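Local coordinates for kinetochore protein Mis16 (Schizosaccharomyces japonicus, PDB 4XYH) that recognises histone H4 and the CENP-A-specific chaperone Scm3 independently of each other, and probably acts through the Mis18 complex at centromeres, at residues A[136-141]-A[186-191]; A[293-298]-A[310-315]; A[323-328]-A[345-350]. All blocks are in the same frame, centred on the assembly; numbering follows the deposited sequence.

Contact 1. Residues A[136-141]-A[186-191]; sequences KARFMP and FGLGWN
W190 points its indole across to the inner strand of the preceding blade, and M140 lies over one face of it, the two side chains meeting at about a right angle. This is blade-to-blade packing in a WD-repeat beta-propeller. Strands 136-140 and 187-190 are the innermost strands of successive blades and run in nearly the same direction, only 8° apart, with axes 7.4 Å from each other; side chains rather than a backbone ladder join them. A tryptophan suits the place because it offers a broad apolar plate and one polar edge. On the plate, M140 CA sits 3.6 Å from the centroid of the five-membered ring, almost straight above it. Turning CG opposite the backbone N (chi1 -170°) then carries the methionine along the six-membered ring: CG comes 3.6 Å from W190 CE3, and SD stands obliquely 4.2 Å from that ring's centroid, a Met-aromatic contact. P141 packs the root of the indole, its CD 3.5 Å from W190 CB. At the edge, W190 NE1 gives a straight hydrogen bond (168°) to R138 O at 3.0 Å. The oxygen lies in the indole plane, although the nitrogen stands well above the carbonyl plane; with the packing of M140 and P141, the bond helps to fix the ring's rotation while satisfying a buried N-H. A methyl of L188, CD2, fits against R138 CG and the intervening backbone. The arginine's guanidinium leads away to a salt bridge with D387, one of its faces resting under K136 CG. K136 runs past L188 in the opposite direction, its long chain bent at chi3, and NZ meets F186 O at 2.7 Å; a water accepts from both that NZ and L188 N.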
loop_
_atom_site.group_PDB
_atom_site.type_symbol
_atom_site.label_atom_id
_atom_site.label_comp_id
_atom_site.label_asym_id
_atom_site.label_seq_id
_atom_site.Cartn_x
_atom_site.Cartn_y
_atom_site.Cartn_z
ATOM N N LYS A 136 2.876 -8.670 1.572
ATOM C CA LYS A 136 3.043 -7.280 1.966
ATOM C C LYS A 136 4.250 -7.165 2.878
ATOM O O LYS A 136 4.542 -8.086 3.635
ATOM C CB LYS A 136 1.787 -6.731 2.670
ATOM C CG LYS A 136 1.870 -5.212 2.934
ATOM C CD LYS A 136 0.525 -4.569 3.230
ATOM C CE LYS A 136 -0.294 -4.378 1.952
ATOM N NZ LYS A 136 -1.683 -3.945 2.272
ATOM N N ALA A 137 4.964 -6.044 2.779
ATOM C CA ALA A 137 6.136 -5.793 3.614
ATOM C C ALA A 137 6.150 -4.342 4.086
ATOM O O ALA A 137 6.143 -3.412 3.274
ATOM C CB ALA A 137 7.410 -6.126 2.854
ATOM N N ARG A 138 6.187 -4.150 5.402
ATOM C CA ARG A 138 6.178 -2.810 5.989
ATOM C C ARG A 138 7.250 -2.646 7.082
ATOM O O ARG A 138 7.389 -3.517 7.948
ATOM C CB ARG A 138 4.788 -2.520 6.568
ATOM C CG ARG A 138 3.656 -2.480 5.523
ATOM C CD ARG A 138 3.805 -1.261 4.600
ATOM N NE ARG A 138 2.748 -1.130 3.598
ATOM C CZ ARG A 138 2.862 -1.517 2.327
ATOM N NH1 ARG A 138 3.984 -2.088 1.900
ATOM N NH2 ARG A 138 1.852 -1.333 1.476
ATOM N N PHE A 139 7.984 -1.532 7.072
ATOM C CA PHE A 139 9.039 -1.318 8.067
ATOM C C PHE A 139 8.437 -0.670 9.334
ATOM O O PHE A 139 7.491 0.098 9.255
ATOM C CB PHE A 139 10.184 -0.459 7.488
ATOM C CG PHE A 139 9.781 0.963 7.130
ATOM C CD1 PHE A 139 9.597 1.927 8.119
ATOM C CD2 PHE A 139 9.596 1.335 5.800
ATOM C CE1 PHE A 139 9.203 3.235 7.794
ATOM C CE2 PHE A 139 9.216 2.643 5.462
ATOM C CZ PHE A 139 9.019 3.594 6.463
ATOM N N MET A 140 8.957 -1.003 10.508
ATOM C CA MET A 140 8.444 -0.389 11.739
ATOM C C MET A 140 8.798 1.107 11.714
ATOM O O MET A 140 9.955 1.447 11.500
ATOM C CB MET A 140 9.039 -1.082 12.956
ATOM C CG MET A 140 8.401 -0.678 14.255
ATOM S SD MET A 140 9.041 -1.644 15.616
ATOM C CE MET A 140 10.622 -0.830 15.885
ATOM N N PRO A 141 7.799 2.003 11.845
ATOM C CA PRO A 141 8.107 3.437 11.695
ATOM C C PRO A 141 9.095 3.981 12.735
ATOM O O PRO A 141 9.856 4.873 12.392
ATOM C CB PRO A 141 6.734 4.126 11.827
ATOM C CG PRO A 141 5.781 3.093 12.283
ATOM C CD PRO A 141 6.352 1.754 11.859
ATOM N N PHE A 186 -3.334 -9.788 3.035
ATOM C CA PHE A 186 -2.645 -8.588 2.593
ATOM C C PHE A 186 -2.789 -7.440 3.581
ATOM O O PHE A 186 -2.275 -6.352 3.342
ATOM C CB PHE A 186 -3.168 -8.146 1.224
ATOM C CG PHE A 186 -2.818 -9.085 0.113
ATOM C CD1 PHE A 186 -3.631 -10.173 -0.175
ATOM C CD2 PHE A 186 -1.671 -8.877 -0.653
ATOM C CE1 PHE A 186 -3.301 -11.051 -1.218
ATOM C CE2 PHE A 186 -1.335 -9.735 -1.688
ATOM C CZ PHE A 186 -2.150 -10.835 -1.968
ATOM N N GLY A 187 -3.501 -7.668 4.680
ATOM C CA GLY A 187 -3.701 -6.631 5.671
ATOM C C GLY A 187 -2.587 -6.626 6.700
ATOM O O GLY A 187 -2.398 -7.604 7.434
ATOM N N LEU A 188 -1.863 -5.517 6.770
ATOM C CA LEU A 188 -0.697 -5.402 7.647
ATOM C C LEU A 188 -0.403 -3.942 7.970
ATOM O O LEU A 188 -0.361 -3.107 7.078
ATOM C CB LEU A 188 0.533 -6.037 6.990
ATOM C CG LEU A 188 1.891 -5.840 7.685
ATOM C CD1 LEU A 188 1.913 -6.554 9.006
ATOM C CD2 LEU A 188 3.016 -6.373 6.803
ATOM N N GLY A 189 -0.185 -3.626 9.240
ATOM C CA GLY A 189 0.129 -2.261 9.595
ATOM C C GLY A 189 0.694 -2.136 10.997
ATOM O O GLY A 189 0.195 -2.781 11.935
ATOM N N TRP A 190 1.730 -1.312 11.132
ATOM C CA TRP A 190 2.321 -1.018 12.429
ATOM C C TRP A 190 1.565 0.069 13.189
ATOM O O TRP A 190 0.902 0.937 12.594
ATOM C CB TRP A 190 3.756 -0.564 12.273
ATOM C CG TRP A 190 4.692 -1.601 11.793
ATOM C CD1 TRP A 190 5.084 -1.829 10.504
ATOM C CD2 TRP A 190 5.410 -2.534 12.607
ATOM N NE1 TRP A 190 6.008 -2.851 10.474
ATOM C CE2 TRP A 190 6.215 -3.305 11.750
ATOM C CE3 TRP A 190 5.457 -2.786 13.980
ATOM C CZ2 TRP A 190 7.052 -4.318 12.225
ATOM C CZ3 TRP A 190 6.289 -3.797 14.448
ATOM C CH2 TRP A 190 7.072 -4.546 13.571
ATOM N N ASN A 191 1.671 -0.003 14.511
ATOM C CA ASN A 191 1.195 1.033 15.406
ATOM C C ASN A 191 2.211 2.184 15.439
ATOM O O ASN A 191 3.413 1.952 15.629
ATOM C CB ASN A 191 0.976 0.433 16.797
ATOM C CG ASN A 191 0.147 1.335 17.711
ATOM O OD1 ASN A 191 0.465 2.512 17.914
ATOM N ND2 ASN A 191 -0.929 0.779 18.263
HETATM O O HOH W 1 -2.662 -3.221 5.079
#

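Contact 2. Residues A[293-298]-A[310-315]; sequences NDYLLA and DLRRLN
The guanidinium of R312 lies flat on one face of the Y295 ring, their planes 9° apart and their centres 3.9 Å from each other. R312 CZ stands over the ring toward Y295 CG, so the stack is also a cation-pi contact, and R312 CD adds a CH-pi contact over the same face. At the edge of the guanidinium, in its plane, sits the carboxylate of D310. The arginine grips it side-on: NE reaches D310 OD1 at 2.9 Å, and NH2 forms a salt bridge with D310 OD2 at 2.7 Å. D310 OD1 spends its anti lone pair on R312 N, 2.7 Å away, making an Asx turn, so one oxygen holds both the backbone and the side chain of R312. A bend at chi3 (-60°) folds the arginine back to allow this. Tyrosine and arginine suit a place at the surface, since each has a flat group and a polar end. Were D310 replaced by an alanine, the R312 guanidinium would probably lose its mate and be free to swing off the tyrosine, and R312 N would lose its acceptor. D310 also touches Y295 directly, OD2 lying 3.4 Å from Y295 CB. Backbone joins the segments: L311 N donates to Y295 O at 2.9 Å, and D310 CA brings a CA-H...O contact to the same oxygen. On the inward side L297 CD2 meets L311 CD2 at 3.9 Å, two leucines packed crosswise, with W309 beside L297. N293 OD1 accepts from Y295 N, a second Asx turn, which shapes the loop leading into strand 296-301. These features tie the loop before the second strand of a propeller blade to the turn after the third, where D310 follows W309 as the Trp-Asp pair that names the WD repeat.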
loop_
_atom_site.group_PDB
_atom_site.type_symbol
_atom_site.label_atom_id
_atom_site.label_comp_id
_atom_site.label_asym_id
_atom_site.label_seq_id
_atom_site.Cartn_x
_atom_site.Cartn_y
_atom_site.Cartn_z
ATOM N N ASN A 293 -5.343 15.443 8.867
ATOM C CA ASN A 293 -6.693 15.602 9.364
ATOM C C ASN A 293 -7.136 14.318 10.050
ATOM O O ASN A 293 -7.511 13.343 9.384
ATOM C CB ASN A 293 -7.618 15.969 8.203
ATOM C CG ASN A 293 -9.049 16.177 8.635
ATOM O OD1 ASN A 293 -9.449 15.787 9.740
ATOM N ND2 ASN A 293 -9.842 16.782 7.754
ATOM N N ASP A 294 -7.100 14.334 11.382
ATOM C CA ASP A 294 -7.283 13.136 12.195
ATOM C C ASP A 294 -8.658 12.480 12.067
ATOM O O ASP A 294 -8.848 11.379 12.568
ATOM C CB ASP A 294 -7.024 13.450 13.683
ATOM C CG ASP A 294 -5.571 13.841 13.970
ATOM O OD1 ASP A 294 -4.696 13.543 13.132
ATOM O OD2 ASP A 294 -5.301 14.441 15.040
ATOM N N TYR A 295 -9.615 13.140 11.420
ATOM C CA TYR A 295 -10.961 12.573 11.272
ATOM C C TYR A 295 -11.245 12.097 9.855
ATOM O O TYR A 295 -12.265 11.443 9.612
ATOM C CB TYR A 295 -12.031 13.599 11.696
ATOM C CG TYR A 295 -11.870 14.015 13.136
ATOM C CD1 TYR A 295 -12.383 13.231 14.159
ATOM C CD2 TYR A 295 -11.160 15.165 13.478
ATOM C CE1 TYR A 295 -12.209 13.583 15.495
ATOM C CE2 TYR A 295 -10.984 15.528 14.815
ATOM C CZ TYR A 295 -11.512 14.729 15.813
ATOM O OH TYR A 295 -11.347 15.070 17.134
ATOM N N LEU A 296 -10.358 12.422 8.919
ATOM C CA LEU A 296 -10.601 12.082 7.517
ATOM C C LEU A 296 -9.987 10.733 7.138
ATOM O O LEU A 296 -8.858 10.426 7.546
ATOM C CB LEU A 296 -10.051 13.170 6.592
ATOM C CG LEU A 296 -10.331 13.021 5.088
ATOM C CD1 LEU A 296 -11.815 12.951 4.808
ATOM C CD2 LEU A 296 -9.740 14.174 4.312
ATOM N N LEU A 297 -10.729 9.940 6.358
ATOM C CA LEU A 297 -10.189 8.706 5.769
ATOM C C LEU A 297 -10.843 8.384 4.418
ATOM O O LEU A 297 -11.865 8.978 4.050
ATOM C CB LEU A 297 -10.353 7.513 6.721
ATOM C CG LEU A 297 -11.777 7.084 7.102
ATOM C CD1 LEU A 297 -11.786 5.633 7.515
ATOM C CD2 LEU A 297 -12.318 7.951 8.238
ATOM N N ALA A 298 -10.248 7.442 3.688
ATOM C CA ALA A 298 -10.737 7.070 2.367
ATOM C C ALA A 298 -10.859 5.565 2.242
ATOM O O ALA A 298 -10.074 4.821 2.841
ATOM C CB ALA A 298 -9.813 7.611 1.286
ATOM N N ASP A 310 -15.664 11.021 7.257
ATOM C CA ASP A 310 -15.248 11.614 8.513
ATOM C C ASP A 310 -15.695 10.674 9.635
ATOM O O ASP A 310 -16.831 10.203 9.625
ATOM C CB ASP A 310 -15.852 13.007 8.683
ATOM C CG ASP A 310 -15.342 13.714 9.926
ATOM O OD1 ASP A 310 -15.634 13.258 11.052
ATOM O OD2 ASP A 310 -14.643 14.733 9.772
ATOM N N LEU A 311 -14.804 10.398 10.586
ATOM C CA LEU A 311 -15.085 9.476 11.695
ATOM C C LEU A 311 -16.286 9.885 12.538
ATOM O O LEU A 311 -16.856 9.066 13.269
ATOM C CB LEU A 311 -13.862 9.347 12.623
ATOM C CG LEU A 311 -12.645 8.524 12.189
ATOM C CD1 LEU A 311 -11.540 8.643 13.236
ATOM C CD2 LEU A 311 -13.031 7.070 11.984
ATOM N N ARG A 312 -16.658 11.156 12.458
ATOM C CA ARG A 312 -17.721 11.671 13.321
ATOM C C ARG A 312 -19.081 11.518 12.659
ATOM O O ARG A 312 -20.099 11.827 13.253
ATOM C CB ARG A 312 -17.445 13.130 13.690
ATOM C CG ARG A 312 -16.235 13.317 14.594
ATOM C CD ARG A 312 -15.734 14.751 14.574
ATOM N NE ARG A 312 -15.324 15.170 13.231
ATOM C CZ ARG A 312 -14.719 16.319 12.934
ATOM N NH1 ARG A 312 -14.434 17.200 13.878
ATOM N NH2 ARG A 312 -14.391 16.588 11.680
ATOM N N ARG A 313 -19.076 11.016 11.427
ATOM C CA ARG A 313 -20.313 10.808 10.669
ATOM C C ARG A 313 -20.192 9.661 9.652
ATOM O O ARG A 313 -20.398 9.866 8.462
ATOM C CB ARG A 313 -20.713 12.119 9.951
ATOM C CG ARG A 313 -22.157 12.204 9.458
ATOM C CD ARG A 313 -22.338 13.376 8.507
ATOM N NE ARG A 313 -21.855 13.074 7.157
ATOM C CZ ARG A 313 -21.911 13.909 6.121
ATOM N NH1 ARG A 313 -22.423 15.122 6.262
ATOM N NH2 ARG A 313 -21.467 13.524 4.933
ATOM N N LEU A 314 -19.869 8.463 10.118
ATOM C CA LEU A 314 -19.686 7.331 9.203
ATOM C C LEU A 314 -20.989 6.824 8.576
ATOM O O LEU A 314 -20.975 6.015 7.642
ATOM C CB LEU A 314 -18.973 6.184 9.923
ATOM C CG LEU A 314 -17.501 6.463 10.277
ATOM C CD1 LEU A 314 -16.810 5.212 10.818
ATOM C CD2 LEU A 314 -16.771 6.974 9.055
ATOM N N ASN A 315 -22.117 7.324 9.066
ATOM C CA ASN A 315 -23.411 6.944 8.516
ATOM C C ASN A 315 -23.705 7.663 7.213
ATOM O O ASN A 315 -24.693 7.374 6.551
ATOM C CB ASN A 315 -24.520 7.245 9.515
ATOM C CG ASN A 315 -24.495 8.691 9.973
ATOM O OD1 ASN A 315 -23.815 9.027 10.951
ATOM N ND2 ASN A 315 -25.210 9.564 9.253
#

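Contact 3. Residues A[323-328]-A[345-350]; sequences GHEDEV and STDRRV
D347 OD2 takes two hydrogen bonds from the opposite loop, one from H324 ND1 and one from E325 N, each 2.9 Å long and both arriving from the same face of the carboxylate plane. The histidine comes on the syn side and presents ND1 edge-on, the oxygen lying in the plane of its ring; the backbone N-H comes on the anti side. A water donates a further bond to OD2 and ties it to G323 O. The other oxygen, OD1, accepts from R349 N at 2.8 Å and closes an Asx turn. The carboxylate is thereby held from both ends, with its CG set between the backbone N and carbonyl carbon (chi1 69°). Beside it, E327 O collects S345 OG at 2.7 Å and T346 N at 3.0 Å, while S345 OG accepts from D347 N in an ST turn, so the small serine hydroxyl donates to one loop and accepts from its own turn. This is the Asp-His-Ser/Thr part of the hydrogen-bond network characteristic of WD repeats: an aspartate in the turn between the second and third strands of a blade holds the histidine of a Gly-His pair, whose NE2 is bonded in turn to T343 OG1. G323 adopts a phi of 153°, where a CB would collide with the preceding carbonyl oxygen, a conflict that glycine avoids. Packing follows outward. S345 CB lies over one face of the H324 ring, 3.5 Å from its centroid, a CH-pi contact. The CB atoms of E325 and D347 meet at 3.8 Å, and T346 CG2 touches D326 OD2 at 3.5 Å. Beyond the turn, the chain of R349 leads off to a salt bridge with E29, on the N-terminal helix 19-40.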
loop_
_atom_site.group_PDB
_atom_site.type_symbol
_atom_site.label_atom_id
_atom_site.label_comp_id
_atom_site.label_asym_id
_atom_site.label_seq_id
_atom_site.Cartn_x
_atom_site.Cartn_y
_atom_site.Cartn_z
ATOM N N GLY A 323 -13.900 8.061 -11.574
ATOM C CA GLY A 323 -12.994 8.230 -12.689
ATOM C C GLY A 323 -12.267 6.956 -13.043
ATOM O O GLY A 323 -11.780 6.810 -14.160
ATOM N N HIS A 324 -12.172 6.032 -12.096
ATOM C CA HIS A 324 -11.622 4.722 -12.413
ATOM C C HIS A 324 -12.656 3.869 -13.156
ATOM O O HIS A 324 -13.857 4.038 -12.992
ATOM C CB HIS A 324 -11.150 3.999 -11.155
ATOM C CG HIS A 324 -9.794 4.424 -10.681
ATOM N ND1 HIS A 324 -8.660 4.309 -11.455
ATOM C CD2 HIS A 324 -9.385 4.930 -9.491
ATOM C CE1 HIS A 324 -7.612 4.735 -10.770
ATOM N NE2 HIS A 324 -8.027 5.118 -9.576
ATOM N N GLU A 325 -12.159 2.942 -13.963
ATOM C CA GLU A 325 -12.993 2.167 -14.867
ATOM C C GLU A 325 -13.181 0.738 -14.388
ATOM O O GLU A 325 -13.851 -0.053 -15.043
ATOM C CB GLU A 325 -12.365 2.158 -16.260
ATOM C CG GLU A 325 -12.231 3.535 -16.886
ATOM C CD GLU A 325 -13.499 3.975 -17.583
ATOM O OE1 GLU A 325 -13.450 4.115 -18.826
ATOM O OE2 GLU A 325 -14.537 4.167 -16.897
ATOM N N ASP A 326 -12.585 0.416 -13.246
ATOM C CA ASP A 326 -12.598 -0.944 -12.716
ATOM C C ASP A 326 -12.362 -0.864 -11.202
ATOM O O ASP A 326 -12.291 0.243 -10.644
ATOM C CB ASP A 326 -11.526 -1.781 -13.402
ATOM C CG ASP A 326 -11.943 -3.224 -13.614
ATOM O OD1 ASP A 326 -12.739 -3.762 -12.815
ATOM O OD2 ASP A 326 -11.455 -3.826 -14.591
ATOM N N GLU A 327 -12.249 -2.019 -10.546
ATOM C CA GLU A 327 -11.969 -2.069 -9.116
ATOM C C GLU A 327 -10.837 -1.142 -8.716
ATOM O O GLU A 327 -9.766 -1.130 -9.344
ATOM C CB GLU A 327 -11.600 -3.483 -8.674
ATOM C CG GLU A 327 -12.703 -4.492 -8.806
ATOM C CD GLU A 327 -12.447 -5.747 -7.981
ATOM O OE1 GLU A 327 -11.975 -5.628 -6.815
ATOM O OE2 GLU A 327 -12.730 -6.848 -8.507
ATOM N N VAL A 328 -11.077 -0.367 -7.667
ATOM C CA VAL A 328 -10.008 0.407 -7.065
ATOM C C VAL A 328 -9.414 -0.411 -5.930
ATOM O O VAL A 328 -10.144 -0.994 -5.115
ATOM C CB VAL A 328 -10.499 1.761 -6.559
ATOM C CG1 VAL A 328 -9.300 2.636 -6.134
ATOM C CG2 VAL A 328 -11.308 2.448 -7.654
ATOM N N SER A 345 -5.882 1.082 -9.735
ATOM C CA SER A 345 -7.022 0.301 -10.158
ATOM C C SER A 345 -6.646 -0.821 -11.122
ATOM O O SER A 345 -5.569 -0.828 -11.722
ATOM C CB SER A 345 -8.059 1.229 -10.798
ATOM O OG SER A 345 -9.115 0.503 -11.390
ATOM N N THR A 346 -7.555 -1.775 -11.249
ATOM C CA THR A 346 -7.452 -2.829 -12.245
ATOM C C THR A 346 -7.530 -2.241 -13.666
ATOM O O THR A 346 -7.091 -2.865 -14.630
ATOM C CB THR A 346 -8.560 -3.880 -12.017
ATOM O OG1 THR A 346 -8.375 -4.464 -10.723
ATOM C CG2 THR A 346 -8.507 -4.987 -13.061
ATOM N N ASP A 347 -8.048 -1.019 -13.788
ATOM C CA ASP A 347 -8.089 -0.345 -15.089
ATOM C C ASP A 347 -6.702 0.078 -15.556
ATOM O O ASP A 347 -6.576 0.719 -16.596
ATOM C CB ASP A 347 -9.028 0.878 -15.063
ATOM C CG ASP A 347 -8.506 2.035 -14.194
ATOM O OD1 ASP A 347 -7.340 2.024 -13.723
ATOM O OD2 ASP A 347 -9.293 2.984 -13.993
ATOM N N ARG A 348 -5.685 -0.269 -14.761
ATOM C CA ARG A 348 -4.263 -0.075 -15.083
ATOM C C ARG A 348 -3.803 1.375 -14.918
ATOM O O ARG A 348 -2.701 1.728 -15.330
ATOM C CB ARG A 348 -3.943 -0.557 -16.512
ATOM C CG ARG A 348 -4.397 -1.986 -16.849
ATOM C CD ARG A 348 -4.080 -2.332 -18.306
ATOM N NE ARG A 348 -4.674 -1.356 -19.221
ATOM C CZ ARG A 348 -5.910 -1.444 -19.710
ATOM N NH1 ARG A 348 -6.673 -2.465 -19.382
ATOM N NH2 ARG A 348 -6.386 -0.507 -20.522
ATOM N N ARG A 349 -4.635 2.208 -14.298
ATOM C CA ARG A 349 -4.301 3.618 -14.101
ATOM C C ARG A 349 -3.986 3.944 -12.639
ATOM O O ARG A 349 -4.503 3.309 -11.710
ATOM C CB ARG A 349 -5.447 4.514 -14.582
ATOM C CG ARG A 349 -5.857 4.296 -16.028
ATOM C CD ARG A 349 -4.791 4.813 -16.987
ATOM N NE ARG A 349 -5.125 4.510 -18.376
ATOM C CZ ARG A 349 -4.523 3.573 -19.110
ATOM N NH1 ARG A 349 -3.524 2.838 -18.606
ATOM N NH2 ARG A 349 -4.921 3.378 -20.358
ATOM N N VAL A 350 -3.131 4.939 -12.441
ATOM C CA VAL A 350 -2.941 5.530 -11.115
ATOM C C VAL A 350 -3.449 6.976 -11.156
ATOM O O VAL A 350 -2.940 7.799 -11.902
ATOM C CB VAL A 350 -1.470 5.484 -10.670
ATOM C CG1 VAL A 350 -1.316 6.110 -9.301
ATOM C CG2 VAL A 350 -0.966 4.036 -10.623
HETATM O O HOH W 2 -9.344 5.540 -15.568
#

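The three contacts sit in different parts of one propeller, with centres 22 to 24 Å apart, and none touches another. Contact 1 is the one that joins two blades; contacts 2 and 3 each tie loops of a single blade together, in successive blades. Contact 2 is a surface contact and relies on charge and a flat stack, groups at home beside solvent. Contacts 1 and 3 are partly buried, and there the main polar groups described find partners in side chains, backbone or water. Contact 1 is built chiefly round an indole and its apolar neighbours, contact 3 round a hydrogen-bond network. Aspartates anchor turns in contacts 2 and 3, binding an arginine in one and a histidine in the other.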